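Local coordinates for protein tricorn protease (Thermoplasma acidophilum, PDB 1K32) that cleaves peptides as a serine protease and probably degrades oligopeptides further downstream of the proteasome, with beta-propeller domains thought to gate substrate passage, at residues V139-D142 with G143-F146; D829-I832 with R833-W837. All coordinates share one frame; numbering follows the deposited sequence.

Contact 1 of 2, residues V139-D142 with G143-F146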
# COMPACT_ATOMS: atom_id res chain seq x y z
N VAL A 139 54.13 -40.94 -10.73
CA VAL A 139 54.14 -39.53 -10.39
C VAL A 139 55.47 -38.88 -10.78
O VAL A 139 56.54 -39.46 -10.58
CB VAL A 139 53.91 -39.32 -8.88
CG1 VAL A 139 53.86 -37.81 -8.57
CG2 VAL A 139 52.60 -40.01 -8.45
N GLU A 140 55.39 -37.67 -11.31
CA GLU A 140 56.57 -36.95 -11.73
C GLU A 140 56.61 -35.53 -11.15
O GLU A 140 55.57 -34.87 -11.02
CB GLU A 140 56.64 -36.87 -13.27
CG GLU A 140 56.84 -38.21 -13.97
CD GLU A 140 57.03 -38.09 -15.49
OE1 GLU A 140 57.63 -39.00 -16.09
OE2 GLU A 140 56.57 -37.11 -16.10
N ASN A 141 57.81 -35.09 -10.79
CA ASN A 141 58.02 -33.75 -10.26
C ASN A 141 57.03 -33.42 -9.17
O ASN A 141 56.39 -32.37 -9.23
CB ASN A 141 57.86 -32.71 -11.37
CG ASN A 141 58.77 -32.95 -12.52
OD1 ASN A 141 59.99 -32.96 -12.36
ND2 ASN A 141 58.20 -33.13 -13.72
N ASP A 142 56.90 -34.30 -8.20
CA ASP A 142 55.98 -34.08 -7.10
C ASP A 142 54.56 -33.70 -7.51
O ASP A 142 53.96 -32.80 -6.92
CB ASP A 142 56.54 -32.99 -6.18
CG ASP A 142 57.89 -33.37 -5.59
OD1 ASP A 142 58.52 -32.49 -4.96
OD2 ASP A 142 58.32 -34.53 -5.75
N GLY A 143 54.02 -34.36 -8.53
CA GLY A 143 52.66 -34.06 -8.95
C GLY A 143 52.48 -33.12 -10.14
O GLY A 143 51.35 -32.83 -10.51
N ILE A 144 53.57 -32.65 -10.74
CA ILE A 144 53.45 -31.74 -11.89
C ILE A 144 52.82 -32.48 -13.07
O ILE A 144 52.07 -31.90 -13.85
CB ILE A 144 54.84 -31.19 -12.36
CG1 ILE A 144 55.48 -30.32 -11.27
CG2 ILE A 144 54.67 -30.38 -13.66
CD1 ILE A 144 54.78 -28.99 -11.01
N ASN A 145 53.13 -33.76 -13.17
CA ASN A 145 52.64 -34.58 -14.27
C ASN A 145 52.38 -36.02 -13.82
O ASN A 145 53.04 -36.53 -12.92
CB ASN A 145 53.66 -34.55 -15.42
CG ASN A 145 53.21 -35.33 -16.64
OD1 ASN A 145 52.19 -35.01 -17.26
ND2 ASN A 145 53.98 -36.34 -17.02
N PHE A 146 51.40 -36.66 -14.44
CA PHE A 146 51.08 -38.05 -14.09
C PHE A 146 51.09 -38.86 -15.37
O PHE A 146 50.44 -38.50 -16.35
CB PHE A 146 49.71 -38.16 -13.41
CG PHE A 146 49.60 -37.39 -12.14
CD1 PHE A 146 49.35 -36.02 -12.16
CD2 PHE A 146 49.80 -38.02 -10.91
CE1 PHE A 146 49.30 -35.29 -10.97
CE2 PHE A 146 49.75 -37.30 -9.72
CZ PHE A 146 49.50 -35.94 -9.74
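Glu140 and Asn145 run side by side off the same face of a beta hairpin, and their ends are joined: Asn145 ND2 donates to Glu140 OE2 over 2.9 Å. The acceptor lies in the plane of the Asn145 amide, whereas the N-H reaches the carboxylate from above its plane, the two flat groups being turned 47° against each other. With CG anti to the backbone N (chi1 -178°), Asn145 holds its amide alongside the extended Glu140 chain. The other amide atom, OD1, takes the backbone N of Leu745, so both ends of the group are fixed.

Between the backbones, Glu140 N gives a hydrogen bond to Asn145 O at 3.1 Å. Glu140 O is met by Gly143 N, Ile144 N and Asn145 N, all three bonds weak. Ile144 and Asn145 together face Glu140, which makes a classic beta bulge where strand 135-140 turns into strand 145-148, an outer strand of a four-stranded antiparallel propeller blade. Asn141, Asp142 and Gly143 all have positive phi and bring the chain round.

At the turn, Ile144 crosses Asn141 at a slant, its CG1 lying 3.4 Å from Asn141 CB. The same CG1 is a tight 3.0 Å from Asn141 O, which also accepts Ile144 N at 3.2 Å from well above the carbonyl plane.

On the opposite face of the sheet, Val139 and Phe146 form a non-hydrogen-bonded pair and point the same way. Val139 CG2 meets Phe146 CE2 at 4.1 Å, approaching the ring obliquely, while CG1, anti to the backbone N, lies 3.5 Å from Gly143 N. Ile122 of the neighbouring strand touches both side chains, and Tyr796 meets the Phe146 ring edge-to-face.

Contact 2 of 2, residues D829-I832 with R833-W837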
# COMPACT_ATOMS: atom_id res chain seq x y z
N ASP A 829 34.08 -33.31 -12.52
CA ASP A 829 33.76 -33.55 -13.92
C ASP A 829 33.59 -35.02 -14.21
O ASP A 829 33.75 -35.47 -15.33
CB ASP A 829 34.81 -32.90 -14.86
CG ASP A 829 36.21 -33.50 -14.74
OD1 ASP A 829 37.11 -33.03 -15.48
OD2 ASP A 829 36.45 -34.42 -13.92
N ARG A 830 33.23 -35.78 -13.18
CA ARG A 830 33.00 -37.22 -13.31
C ARG A 830 31.86 -37.56 -14.27
O ARG A 830 31.96 -38.48 -15.07
CB ARG A 830 32.68 -37.83 -11.93
CG ARG A 830 32.23 -39.30 -12.02
CD ARG A 830 33.40 -40.24 -11.86
NE ARG A 830 33.52 -40.63 -10.46
CZ ARG A 830 34.56 -41.25 -9.93
NH1 ARG A 830 34.54 -41.56 -8.65
NH2 ARG A 830 35.61 -41.56 -10.67
N PHE A 831 30.76 -36.83 -14.17
CA PHE A 831 29.63 -37.12 -15.04
C PHE A 831 29.98 -36.85 -16.50
O PHE A 831 29.58 -37.60 -17.38
CB PHE A 831 28.40 -36.28 -14.63
CG PHE A 831 27.16 -36.63 -15.41
CD1 PHE A 831 26.55 -37.87 -15.25
CD2 PHE A 831 26.61 -35.71 -16.30
CE1 PHE A 831 25.40 -38.19 -15.96
CE2 PHE A 831 25.45 -36.03 -17.02
CZ PHE A 831 24.85 -37.27 -16.84
N ILE A 832 30.72 -35.77 -16.76
CA ILE A 832 31.14 -35.45 -18.13
C ILE A 832 31.97 -36.60 -18.66
O ILE A 832 31.73 -37.09 -19.76
CB ILE A 832 31.97 -34.14 -18.19
CG1 ILE A 832 31.09 -32.96 -17.77
CG2 ILE A 832 32.51 -33.93 -19.61
CD1 ILE A 832 31.85 -31.65 -17.55
N ARG A 833 32.95 -37.04 -17.86
CA ARG A 833 33.82 -38.15 -18.24
C ARG A 833 32.99 -39.41 -18.49
O ARG A 833 33.29 -40.19 -19.39
CB ARG A 833 34.86 -38.41 -17.15
CG ARG A 833 35.97 -37.36 -17.07
CD ARG A 833 36.86 -37.54 -15.84
NE ARG A 833 37.78 -36.41 -15.70
CZ ARG A 833 38.92 -36.29 -16.38
NH1 ARG A 833 39.67 -35.22 -16.21
NH2 ARG A 833 39.32 -37.25 -17.20
N TYR A 834 31.95 -39.62 -17.69
CA TYR A 834 31.07 -40.78 -17.84
C TYR A 834 30.29 -40.76 -19.15
O TYR A 834 30.26 -41.74 -19.90
CB TYR A 834 30.07 -40.86 -16.68
CG TYR A 834 28.98 -41.87 -16.93
CD1 TYR A 834 29.26 -43.23 -16.94
CD2 TYR A 834 27.68 -41.46 -17.25
CE1 TYR A 834 28.29 -44.17 -17.26
CE2 TYR A 834 26.69 -42.39 -17.58
CZ TYR A 834 27.01 -43.74 -17.59
OH TYR A 834 26.06 -44.66 -17.93
N ARG A 835 29.62 -39.65 -19.43
CA ARG A 835 28.85 -39.55 -20.67
C ARG A 835 29.77 -39.63 -21.90
O ARG A 835 29.41 -40.25 -22.90
CB ARG A 835 28.00 -38.27 -20.67
CG ARG A 835 26.88 -38.27 -19.61
CD ARG A 835 25.65 -39.06 -20.05
NE ARG A 835 25.16 -38.52 -21.31
CZ ARG A 835 25.14 -39.20 -22.45
NH1 ARG A 835 24.72 -38.60 -23.55
NH2 ARG A 835 25.51 -40.48 -22.49
N SER A 836 30.95 -39.02 -21.83
CA SER A 836 31.90 -39.10 -22.95
C SER A 836 32.25 -40.59 -23.18
O SER A 836 32.30 -41.06 -24.31
CB SER A 836 33.16 -38.28 -22.63
OG SER A 836 34.29 -38.72 -23.37
N TRP A 837 32.50 -41.31 -22.09
CA TRP A 837 32.82 -42.75 -22.16
C TRP A 837 31.66 -43.51 -22.80
O TRP A 837 31.86 -44.32 -23.71
CB TRP A 837 33.09 -43.29 -20.74
CG TRP A 837 33.45 -44.76 -20.70
CD1 TRP A 837 34.69 -45.31 -20.90
CD2 TRP A 837 32.56 -45.86 -20.43
NE1 TRP A 837 34.63 -46.68 -20.77
CE2 TRP A 837 33.34 -47.04 -20.48
CE3 TRP A 837 31.19 -45.95 -20.16
CZ2 TRP A 837 32.78 -48.31 -20.26
CZ3 TRP A 837 30.63 -47.22 -19.94
CH2 TRP A 837 31.43 -48.38 -19.99
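Asp829 OD2 is gripped by two arginines, Arg833 NE at 3.0 Å and Arg738 NH2, each in a salt bridge. Arg833 brings its N-H in the plane of its own guanidinium, but reaches OD2 from above the carboxylate plane; the two flat groups stand 71° apart. The Asp829 carboxylate is put there by a chi1 of 65°, with CG between the backbone N and the carbonyl carbon, while Arg833 stretches out from CG to NE. Arg833 NH2 goes on to a salt bridge with Asp742; the two arginines at OD2 would favour the ionised form of Asp829. The backbones of the same two residues are tied as well, Arg833 N to Asp829 O at 3.1 Å.

Two residues on, Phe831 and Arg835 lie alongside each other. Arg835 CG sits over one face of the phenyl ring, 3.8 Å from its centroid, in a CH-pi contact. Bends at chi2 and chi3 then carry the guanidinium onward to Glu765 and Glu839. Phe831 CE1 also touches Tyr834 CD2, 4.2 Å away and oblique to both rings, and Tyr834 OH is hydrogen-bonded to His857 ND1.

Arg835 N to Phe831 O and Ser836 N to Ile832 O, both 2.9 Å, continue the i to i+4 pattern of an alpha-helix, here the opening turns of helix 830-848, with Asp829 at the N-cap position but making no side-chain capping bond.

Overall arrangement
The two contacts do not touch: their centres lie 24 Å apart and their nearest atoms about 11 Å. Contact 1 is the peripheral one, 33 Å from the centre of the chain against 21 Å for contact 2. Two elements connect them. The segment between strands 120-124 and 135-140 of the contact 1 blade supplies Asp125, Gln128 and Phe130 to contact 2, and strand 741-746 meets both, through Leu745 at 139-146 and Asp742 at 829-837, while Tyr750 of strand 749-755 adds a hydrogen bond at contact 1. Contact 2 also abuts helix 863-876 in the peptidase S41 region, thus lying where propeller, PDZ-like and peptidase parts converge. No other subunit touches either contact.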